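Local coordinates for SUMO-1 cysteine protease S273R (African swine fever virus pig/Kenya/KEN-50/1950, PDB 6LJ9), which probably acts as a SUMO-1-type cysteine protease that cleaves the viral pp220 and pp62 polyproteins into core-shell proteins and dampens host immune signalling, at residues L72-G80 / N92-W100; F173-E184 / Y239-Y249. All coordinates share one frame; numbering follows the deposited sequence.

How the contacts relate
After several N-terminal helices, the chain runs through helix 68-75 and the short strand 78-79. It then turns back within a dozen residues, and helix 90-103 packs on them. Contact 1 closes this short loop. Contact 2 opens later, on the hairpin of strands 169-175 and 181-186, and closes a much longer loop at the C-terminal end of helix 232-244. The two loops lie in series and neither encloses the other. Helix 90-103 links the two regions, because Trp100 packs on Ile240 and Leu244 and makes a cation-pi contact with Arg241. Contact 1 thus joins helix 68-75 and strand 78-79 to helix 90-103, and contact 2 joins the central mixed sheet to helix 232-244.

Contact 1. Residues L72-G80 / N92-W100; sequences LETRFKAPG and NIDETLQRW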
loop_
_atom_site.group_PDB
_atom_site.type_symbol
_atom_site.label_atom_id
_atom_site.label_comp_id
_atom_site.label_asym_id
_atom_site.label_seq_id
_atom_site.Cartn_x
_atom_site.Cartn_y
_atom_site.Cartn_z
ATOM N N LEU B 72 15.030 20.009 4.600
ATOM C CA LEU B 72 13.775 20.265 5.296
ATOM C C LEU B 72 12.573 19.764 4.506
ATOM O O LEU B 72 11.588 19.312 5.101
ATOM C CB LEU B 72 13.630 21.760 5.581
ATOM C CG LEU B 72 14.478 22.353 6.705
ATOM C CD1 LEU B 72 14.473 23.868 6.622
ATOM C CD2 LEU B 72 13.955 21.892 8.058
ATOM N N GLU B 73 12.630 19.829 3.174
ATOM C CA GLU B 73 11.476 19.447 2.365
ATOM C C GLU B 73 11.397 17.943 2.134
ATOM O O GLU B 73 10.302 17.419 1.902
ATOM C CB GLU B 73 11.506 20.167 1.016
ATOM C CG GLU B 73 11.445 21.682 1.105
ATOM C CD GLU B 73 11.155 22.331 -0.236
ATOM O OE1 GLU B 73 9.995 22.734 -0.463
ATOM O OE2 GLU B 73 12.085 22.430 -1.064
ATOM N N THR B 74 12.526 17.234 2.191
ATOM C CA THR B 74 12.558 15.826 1.823
ATOM C C THR B 74 12.732 14.871 2.996
ATOM O O THR B 74 12.323 13.712 2.884
ATOM C CB THR B 74 13.685 15.563 0.813
ATOM O OG1 THR B 74 14.946 15.912 1.398
ATOM C CG2 THR B 74 13.472 16.383 -0.450
ATOM N N ARG B 75 13.320 15.316 4.106
ATOM C CA ARG B 75 13.597 14.431 5.227
ATOM C C ARG B 75 12.933 14.860 6.528
ATOM O O ARG B 75 13.119 14.187 7.548
ATOM C CB ARG B 75 15.111 14.309 5.445
ATOM C CG ARG B 75 15.855 13.703 4.266
ATOM C CD ARG B 75 17.306 13.422 4.614
ATOM N NE ARG B 75 17.431 12.438 5.685
ATOM C CZ ARG B 75 17.585 11.132 5.486
ATOM N NH1 ARG B 75 17.635 10.648 4.252
ATOM N NH2 ARG B 75 17.691 10.310 6.521
ATOM N N PHE B 76 12.171 15.949 6.528
ATOM C CA PHE B 76 11.449 16.397 7.707
ATOM C C PHE B 76 9.969 16.536 7.385
ATOM O O PHE B 76 9.569 16.632 6.221
ATOM C CB PHE B 76 11.989 17.738 8.225
ATOM C CG PHE B 76 13.331 17.640 8.890
ATOM C CD1 PHE B 76 14.495 17.668 8.139
ATOM C CD2 PHE B 76 13.430 17.533 10.268
ATOM C CE1 PHE B 76 15.732 17.583 8.748
ATOM C CE2 PHE B 76 14.664 17.448 10.883
ATOM C CZ PHE B 76 15.817 17.473 10.122
ATOM N N LYS B 77 9.154 16.542 8.436
ATOM C CA LYS B 77 7.738 16.813 8.265
ATOM C C LYS B 77 7.524 18.297 7.969
ATOM O O LYS B 77 8.423 19.128 8.121
ATOM C CB LYS B 77 6.955 16.385 9.506
ATOM C CG LYS B 77 6.898 14.878 9.708
ATOM C CD LYS B 77 6.162 14.510 10.986
ATOM C CE LYS B 77 5.998 13.003 11.111
ATOM N NZ LYS B 77 5.418 12.607 12.426
ATOM N N ALA B 78 6.311 18.623 7.532
ATOM C CA ALA B 78 6.003 19.991 7.154
ATOM C C ALA B 78 6.034 20.907 8.377
ATOM O O ALA B 78 5.735 20.478 9.493
ATOM C CB ALA B 78 4.632 20.063 6.488
ATOM N N PRO B 79 6.405 22.172 8.194
ATOM C CA PRO B 79 6.345 23.119 9.310
ATOM C C PRO B 79 4.910 23.515 9.613
ATOM O O PRO B 79 4.061 23.594 8.721
ATOM C CB PRO B 79 7.158 24.314 8.804
ATOM C CG PRO B 79 6.989 24.260 7.321
ATOM C CD PRO B 79 6.938 22.794 6.969
ATOM N N GLY B 80 4.643 23.764 10.892
ATOM C CA GLY B 80 3.318 24.140 11.323
ATOM C C GLY B 80 3.179 24.224 12.829
ATOM O O GLY B 80 4.107 23.917 13.585
ATOM N N ASN B 92 -0.080 24.376 5.389
ATOM C CA ASN B 92 0.193 23.298 6.335
ATOM C C ASN B 92 -0.476 22.003 5.898
ATOM O O ASN B 92 0.087 20.914 6.066
ATOM C CB ASN B 92 -0.281 23.691 7.735
ATOM C CG ASN B 92 0.240 25.045 8.170
ATOM O OD1 ASN B 92 -0.537 25.952 8.472
ATOM N ND2 ASN B 92 1.558 25.190 8.207
ATOM N N ILE B 93 -1.675 22.101 5.326
ATOM C CA ILE B 93 -2.419 20.912 4.929
ATOM C C ILE B 93 -1.905 20.364 3.604
ATOM O O ILE B 93 -1.776 19.148 3.433
ATOM C CB ILE B 93 -3.922 21.235 4.872
ATOM C CG1 ILE B 93 -4.422 21.657 6.255
ATOM C CG2 ILE B 93 -4.706 20.044 4.347
ATOM C CD1 ILE B 93 -5.835 22.187 6.262
ATOM N N ASP B 94 -1.603 21.248 2.649
ATOM C CA ASP B 94 -1.125 20.797 1.346
ATOM C C ASP B 94 0.212 20.079 1.473
ATOM O O ASP B 94 0.411 19.000 0.903
ATOM C CB ASP B 94 -1.006 21.985 0.392
ATOM C CG ASP B 94 -0.802 21.558 -1.049
ATOM O OD1 ASP B 94 -1.653 20.811 -1.574
ATOM O OD2 ASP B 94 0.206 21.977 -1.657
ATOM N N GLU B 95 1.142 20.666 2.227
ATOM C CA GLU B 95 2.463 20.074 2.389
ATOM C C GLU B 95 2.436 18.813 3.244
ATOM O O GLU B 95 3.359 17.998 3.151
ATOM C CB GLU B 95 3.417 21.108 2.988
ATOM C CG GLU B 95 3.605 22.331 2.104
ATOM C CD GLU B 95 4.246 23.491 2.838
ATOM O OE1 GLU B 95 4.730 23.283 3.970
ATOM O OE2 GLU B 95 4.263 24.611 2.285
ATOM N N THR B 96 1.403 18.632 4.069
ATOM C CA THR B 96 1.275 17.398 4.837
ATOM C C THR B 96 0.753 16.260 3.965
ATOM O O THR B 96 1.290 15.147 3.999
ATOM C CB THR B 96 0.355 17.617 6.042
ATOM O OG1 THR B 96 0.971 18.532 6.956
ATOM C CG2 THR B 96 0.082 16.300 6.758
ATOM N N LEU B 97 -0.289 16.527 3.174
ATOM C CA LEU B 97 -0.845 15.494 2.304
ATOM C C LEU B 97 0.126 15.113 1.194
ATOM O O LEU B 97 0.122 13.965 0.736
ATOM C CB LEU B 97 -2.175 15.960 1.714
ATOM C CG LEU B 97 -3.295 16.231 2.723
ATOM C CD1 LEU B 97 -4.580 16.601 2.001
ATOM C CD2 LEU B 97 -3.508 15.026 3.625
ATOM N N GLN B 98 0.959 16.058 0.749
ATOM C CA GLN B 98 1.996 15.728 -0.222
ATOM C C GLN B 98 3.025 14.765 0.358
ATOM O O GLN B 98 3.583 13.943 -0.377
ATOM C CB GLN B 98 2.681 17.002 -0.716
ATOM C CG GLN B 98 1.852 17.819 -1.693
ATOM C CD GLN B 98 2.506 19.140 -2.046
ATOM O OE1 GLN B 98 3.116 19.790 -1.197
ATOM N NE2 GLN B 98 2.389 19.541 -3.306
ATOM N N ARG B 99 3.291 14.845 1.665
ATOM C CA ARG B 99 4.243 13.928 2.282
ATOM C C ARG B 99 3.631 12.549 2.504
ATOM O O ARG B 99 4.325 11.533 2.383
ATOM C CB ARG B 99 4.750 14.502 3.606
ATOM C CG ARG B 99 5.823 15.568 3.449
ATOM C CD ARG B 99 6.113 16.270 4.767
ATOM N NE ARG B 99 7.302 17.112 4.676
ATOM C CZ ARG B 99 7.317 18.333 4.149
ATOM N NH1 ARG B 99 6.203 18.860 3.660
ATOM N NH2 ARG B 99 8.447 19.025 4.107
ATOM N N TRP B 100 2.338 12.494 2.834
ATOM C CA TRP B 100 1.681 11.204 3.015
ATOM C C TRP B 100 1.582 10.437 1.704
ATOM O O TRP B 100 1.573 9.200 1.709
ATOM C CB TRP B 100 0.293 11.400 3.623
ATOM C CG TRP B 100 0.318 11.879 5.041
ATOM C CD1 TRP B 100 1.417 12.033 5.837
ATOM C CD2 TRP B 100 -0.809 12.267 5.834
ATOM N NE1 TRP B 100 1.042 12.493 7.075
ATOM C CE2 TRP B 100 -0.319 12.645 7.099
ATOM C CE3 TRP B 100 -2.186 12.333 5.596
ATOM C CZ2 TRP B 100 -1.157 13.082 8.124
ATOM C CZ3 TRP B 100 -3.015 12.767 6.614
ATOM C CH2 TRP B 100 -2.498 13.136 7.862
HETATM O O HOH W 1 3.605 17.193 7.737
#
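Leu72 begins the contact at the end of helix 68-75, where its carbonyl O takes a weak hydrogen bond from Arg99 NH2. Here helix 90-103 packs on the turn between helix 68-75 and the short strand 78-79, which pairs in parallel with strand 270-271. The main bond follows at Phe76, whose O accepts from Arg99 NE at 2.8 Å with an N-H...O angle of 155°. This donor lies in the carbonyl plane, on a lone pair. The Arg99 chain is extended from CG to NE, which carries NE to Phe76 O. Its NH1 turns back to its own helix and bonds Glu95 O at 3.0 Å, which fixes the rotation of the guanidinium. Lys77 points its end elsewhere and bonds His268 O and Ser12 O through NZ. Ala78 lies against the helix. Its N sits over one guanidinium face, and its CB is 3.5 Å from Arg99 NH1 and 3.8 Å from Glu95 CB. A water accepts from Ala78 N and donates to Thr96 OG1. The ring of Pro79 crosses the Glu95 side chain at about a right angle, with CD 3.8 Å from OE1. Thr89 holds Asn92 OD1, while Asn92 ND2 donates to Pro79 O at 3.0 Å.

Contact 2. Residues F173-E184 / Y239-Y249; sequences FVDMRGDCWSIE and YIRARLDNVSY
The Arg243 chain is bent at chi2 (-74°) and chi3 (-67°), which brings its guanidinium to Glu184. The Glu184 chain comes from the opposite direction and is extended beyond CG. The two flat groups meet nearly coplanar. Arg243 NE donates to the syn lone pair of Glu184 OE1 at 2.7 Å, with an N-H...O angle of 167°. Arg243 NH2 completes the salt bridge at Glu184 OE2; the modelled distance is very short and its exact value is doubtful. Tyr239 OH also donates to Glu184 OE1, at a very short 2.5 Å, equally doubtful, so two donors hold that oxygen. Arg243 NH2 also forms a salt bridge with Asp175 OD2 at 2.9 Å, on the anti side and tilted out of the carboxylate plane. Here the C-terminal end of helix 232-244 packs on the hairpin of strands 169-175 and 181-186, inside the Ulp1-type catalytic domain. Asn246 ends the helix as the C-prime residue of a Schellman motif. Arg177 grips Asp175 side-on, NE to OD1 and NH2 to OD2, and Arg177 N closes an Asx turn on OD1. Arg177 NH2 also donates to Arg243 O at 2.8 Å. The two arginines share the Asp175 carboxylate, which would offset their like charges. The Phe173 ring lies against one face of the Arg243 guanidinium. Arg243 CB sits over its ring face in a CH-pi contact, 3.6 Å from the centroid. Leu244 CD2 meets the ring edge, 4.0 Å from Phe173 CE1. Ser182 OG bonds Asp179 of the second subunit, and Asp179 of this chain bonds Tyr249 OH of that subunit. Tyr249 CD2 lies 3.6 Å from Glu184 OE2.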
loop_
_atom_site.group_PDB
_atom_site.type_symbol
_atom_site.label_atom_id
_atom_site.label_comp_id
_atom_site.label_asym_id
_atom_site.label_seq_id
_atom_site.Cartn_x
_atom_site.Cartn_y
_atom_site.Cartn_z
ATOM N N PHE B 173 -12.898 11.983 2.029
ATOM C CA PHE B 173 -12.114 10.783 1.770
ATOM C C PHE B 173 -12.912 9.840 0.882
ATOM O O PHE B 173 -14.082 9.561 1.161
ATOM C CB PHE B 173 -11.728 10.083 3.077
ATOM C CG PHE B 173 -10.706 8.999 2.901
ATOM C CD1 PHE B 173 -9.360 9.310 2.802
ATOM C CD2 PHE B 173 -11.090 7.670 2.833
ATOM C CE1 PHE B 173 -8.416 8.316 2.638
ATOM C CE2 PHE B 173 -10.150 6.670 2.669
ATOM C CZ PHE B 173 -8.811 6.995 2.572
ATOM N N VAL B 174 -12.279 9.360 -0.184
ATOM C CA VAL B 174 -12.878 8.401 -1.104
ATOM C C VAL B 174 -12.095 7.103 -0.977
ATOM O O VAL B 174 -10.909 7.045 -1.325
ATOM C CB VAL B 174 -12.873 8.912 -2.551
ATOM C CG1 VAL B 174 -13.446 7.859 -3.488
ATOM C CG2 VAL B 174 -13.654 10.212 -2.656
ATOM N N ASP B 175 -12.750 6.062 -0.473
ATOM C CA ASP B 175 -12.116 4.769 -0.252
ATOM C C ASP B 175 -12.537 3.831 -1.379
ATOM O O ASP B 175 -13.703 3.431 -1.461
ATOM C CB ASP B 175 -12.500 4.206 1.114
ATOM C CG ASP B 175 -11.691 2.980 1.493
ATOM O OD1 ASP B 175 -10.829 2.553 0.696
ATOM O OD2 ASP B 175 -11.918 2.442 2.597
HETATM N N MSE B 176 -11.589 3.489 -2.246
HETATM C CA MSE B 176 -11.852 2.593 -3.366
HETATM C C MSE B 176 -11.050 1.301 -3.226
HETATM O O MSE B 176 -10.677 0.678 -4.220
HETATM C CB MSE B 176 -11.518 3.284 -4.690
HETATM C CG MSE B 176 -12.344 4.531 -4.963
HETATM SE SE MSE B 176 -11.635 5.609 -6.427
HETATM C CE MSE B 176 -10.059 6.329 -5.534
ATOM N N ARG B 177 -10.790 0.907 -1.979
ATOM C CA ARG B 177 -10.035 -0.307 -1.689
ATOM C C ARG B 177 -10.932 -1.518 -1.472
ATOM O O ARG B 177 -10.568 -2.632 -1.861
ATOM C CB ARG B 177 -9.155 -0.099 -0.451
ATOM C CG ARG B 177 -8.061 0.942 -0.615
ATOM C CD ARG B 177 -7.445 1.298 0.729
ATOM N NE ARG B 177 -8.433 1.876 1.636
ATOM C CZ ARG B 177 -8.145 2.392 2.826
ATOM N NH1 ARG B 177 -6.891 2.407 3.256
ATOM N NH2 ARG B 177 -9.108 2.897 3.585
ATOM N N GLY B 178 -12.097 -1.334 -0.855
ATOM C CA GLY B 178 -12.939 -2.442 -0.467
ATOM C C GLY B 178 -13.965 -2.812 -1.520
ATOM O O GLY B 178 -14.017 -2.251 -2.617
ATOM N N ASP B 179 -14.807 -3.782 -1.158
ATOM C CA ASP B 179 -15.836 -4.239 -2.081
ATOM C C ASP B 179 -16.965 -3.228 -2.214
ATOM O O ASP B 179 -17.668 -3.235 -3.231
ATOM C CB ASP B 179 -16.390 -5.595 -1.638
ATOM C CG ASP B 179 -17.099 -6.335 -2.766
ATOM O OD1 ASP B 179 -16.537 -6.411 -3.879
ATOM O OD2 ASP B 179 -18.215 -6.847 -2.538
ATOM N N CYS B 180 -17.145 -2.362 -1.219
ATOM C CA CYS B 180 -18.093 -1.255 -1.272
ATOM C C CYS B 180 -17.304 0.040 -1.152
ATOM O O CYS B 180 -16.791 0.362 -0.074
ATOM C CB CYS B 180 -19.134 -1.362 -0.162
ATOM S SG CYS B 180 -20.007 0.181 0.175
ATOM N N TRP B 181 -17.198 0.772 -2.255
ATOM C CA TRP B 181 -16.512 2.052 -2.246
ATOM C C TRP B 181 -17.387 3.106 -1.582
ATOM O O TRP B 181 -18.615 3.087 -1.697
ATOM C CB TRP B 181 -16.152 2.482 -3.669
ATOM C CG TRP B 181 -15.215 1.533 -4.364
ATOM C CD1 TRP B 181 -14.696 0.377 -3.859
ATOM C CD2 TRP B 181 -14.683 1.665 -5.689
ATOM N NE1 TRP B 181 -13.879 -0.222 -4.786
ATOM C CE2 TRP B 181 -13.853 0.549 -5.919
ATOM C CE3 TRP B 181 -14.829 2.615 -6.703
ATOM C CZ2 TRP B 181 -13.171 0.359 -7.119
ATOM C CZ3 TRP B 181 -14.150 2.425 -7.896
ATOM C CH2 TRP B 181 -13.332 1.306 -8.092
ATOM N N SER B 182 -16.744 4.027 -0.872
ATOM C CA SER B 182 -17.457 5.032 -0.102
ATOM C C SER B 182 -16.863 6.409 -0.353
ATOM O O SER B 182 -15.640 6.569 -0.418
ATOM C CB SER B 182 -17.418 4.715 1.398
ATOM O OG SER B 182 -16.083 4.608 1.862
ATOM N N ILE B 183 -17.742 7.394 -0.502
ATOM C CA ILE B 183 -17.373 8.802 -0.564
ATOM C C ILE B 183 -17.770 9.418 0.769
ATOM O O ILE B 183 -18.956 9.441 1.119
ATOM C CB ILE B 183 -18.054 9.513 -1.741
ATOM C CG1 ILE B 183 -17.721 8.796 -3.052
ATOM C CG2 ILE B 183 -17.624 10.968 -1.807
ATOM C CD1 ILE B 183 -18.656 9.137 -4.188
ATOM N N GLU B 184 -16.784 9.898 1.520
ATOM C CA GLU B 184 -16.974 10.251 2.919
ATOM C C GLU B 184 -16.744 11.740 3.136
ATOM O O GLU B 184 -15.797 12.320 2.598
ATOM C CB GLU B 184 -16.032 9.436 3.809
ATOM C CG GLU B 184 -16.077 7.942 3.528
ATOM C CD GLU B 184 -14.922 7.194 4.161
ATOM O OE1 GLU B 184 -14.234 7.777 5.024
ATOM O OE2 GLU B 184 -14.698 6.022 3.791
ATOM N N TYR B 239 -8.631 12.323 10.322
ATOM C CA TYR B 239 -9.601 11.446 9.674
ATOM C C TYR B 239 -8.999 10.789 8.440
ATOM O O TYR B 239 -9.129 9.576 8.242
ATOM C CB TYR B 239 -10.859 12.237 9.307
ATOM C CG TYR B 239 -11.951 11.400 8.676
ATOM C CD1 TYR B 239 -12.826 10.662 9.462
ATOM C CD2 TYR B 239 -12.112 11.353 7.297
ATOM C CE1 TYR B 239 -13.828 9.898 8.894
ATOM C CE2 TYR B 239 -13.111 10.591 6.718
ATOM C CZ TYR B 239 -13.966 9.866 7.523
ATOM O OH TYR B 239 -14.962 9.106 6.955
ATOM N N ILE B 240 -8.324 11.578 7.602
ATOM C CA ILE B 240 -7.701 11.030 6.400
ATOM C C ILE B 240 -6.626 10.016 6.771
ATOM O O ILE B 240 -6.535 8.937 6.174
ATOM C CB ILE B 240 -7.132 12.164 5.527
ATOM C CG1 ILE B 240 -8.264 13.052 5.001
ATOM C CG2 ILE B 240 -6.303 11.592 4.384
ATOM C CD1 ILE B 240 -7.793 14.199 4.128
ATOM N N ARG B 241 -5.802 10.341 7.769
ATOM C CA ARG B 241 -4.726 9.435 8.161
ATOM C C ARG B 241 -5.275 8.151 8.769
ATOM O O ARG B 241 -4.759 7.059 8.499
ATOM C CB ARG B 241 -3.780 10.131 9.138
ATOM C CG ARG B 241 -2.605 9.271 9.577
ATOM C CD ARG B 241 -1.832 8.749 8.378
ATOM N NE ARG B 241 -0.717 7.891 8.768
ATOM C CZ ARG B 241 0.535 8.312 8.909
ATOM N NH1 ARG B 241 0.839 9.584 8.689
ATOM N NH2 ARG B 241 1.486 7.459 9.266
ATOM N N ALA B 242 -6.321 8.257 9.593
ATOM C CA ALA B 242 -6.914 7.063 10.187
ATOM C C ALA B 242 -7.542 6.169 9.124
ATOM O O ALA B 242 -7.414 4.941 9.186
ATOM C CB ALA B 242 -7.950 7.455 11.239
ATOM N N ARG B 243 -8.227 6.763 8.142
ATOM C CA ARG B 243 -8.798 5.965 7.061
ATOM C C ARG B 243 -7.703 5.331 6.213
ATOM O O ARG B 243 -7.863 4.210 5.714
ATOM C CB ARG B 243 -9.714 6.826 6.191
ATOM C CG ARG B 243 -10.892 7.443 6.928
ATOM C CD ARG B 243 -11.966 6.421 7.260
ATOM N NE ARG B 243 -12.620 5.901 6.063
ATOM C CZ ARG B 243 -12.406 4.689 5.562
ATOM N NH1 ARG B 243 -11.558 3.864 6.160
ATOM N NH2 ARG B 243 -13.045 4.299 4.468
ATOM N N LEU B 244 -6.581 6.037 6.036
ATOM C CA LEU B 244 -5.454 5.470 5.303
ATOM C C LEU B 244 -4.872 4.268 6.033
ATOM O O LEU B 244 -4.476 3.281 5.400
ATOM C CB LEU B 244 -4.380 6.536 5.083
ATOM C CG LEU B 244 -4.627 7.557 3.970
ATOM C CD1 LEU B 244 -3.533 8.614 3.960
ATOM C CD2 LEU B 244 -4.715 6.865 2.618
ATOM N N ASP B 245 -4.809 4.329 7.364
ATOM C CA ASP B 245 -4.387 3.198 8.177
ATOM C C ASP B 245 -5.531 2.241 8.487
ATOM O O ASP B 245 -5.422 1.441 9.424
ATOM C CB ASP B 245 -3.741 3.685 9.474
ATOM C CG ASP B 245 -2.377 4.298 9.243
ATOM O OD1 ASP B 245 -1.743 3.963 8.219
ATOM O OD2 ASP B 245 -1.939 5.111 10.082
ATOM N N ASN B 246 -6.623 2.319 7.724
ATOM C CA ASN B 246 -7.710 1.344 7.759
ATOM C C ASN B 246 -8.494 1.383 9.066
ATOM O O ASN B 246 -8.951 0.347 9.552
ATOM C CB ASN B 246 -7.194 -0.074 7.486
ATOM C CG ASN B 246 -6.921 -0.318 6.014
ATOM O OD1 ASN B 246 -7.833 -0.636 5.247
ATOM N ND2 ASN B 246 -5.666 -0.165 5.608
ATOM N N VAL B 247 -8.657 2.568 9.646
ATOM C CA VAL B 247 -9.642 2.766 10.704
ATOM C C VAL B 247 -10.981 3.053 10.036
ATOM O O VAL B 247 -11.109 4.016 9.271
ATOM C CB VAL B 247 -9.235 3.905 11.650
ATOM C CG1 VAL B 247 -10.340 4.177 12.664
ATOM C CG2 VAL B 247 -7.931 3.568 12.358
ATOM N N SER B 248 -11.975 2.212 10.308
ATOM C CA SER B 248 -13.267 2.343 9.649
ATOM C C SER B 248 -13.930 3.668 10.008
ATOM O O SER B 248 -13.718 4.224 11.090
ATOM C CB SER B 248 -14.183 1.179 10.032
ATOM O OG SER B 248 -15.457 1.310 9.423
ATOM N N TYR B 249 -14.738 4.182 9.075
ATOM C CA TYR B 249 -15.484 5.410 9.332
ATOM C C TYR B 249 -16.507 5.234 10.445
ATOM O O TYR B 249 -16.913 6.227 11.061
ATOM C CB TYR B 249 -16.177 5.892 8.052
ATOM C CG TYR B 249 -17.101 4.875 7.407
ATOM C CD1 TYR B 249 -18.330 4.557 7.976
ATOM C CD2 TYR B 249 -16.752 4.250 6.220
ATOM C CE1 TYR B 249 -19.175 3.638 7.388
ATOM C CE2 TYR B 249 -17.593 3.329 5.623
ATOM C CZ TYR B 249 -18.802 3.027 6.212
ATOM O OH TYR B 249 -19.639 2.110 5.619
#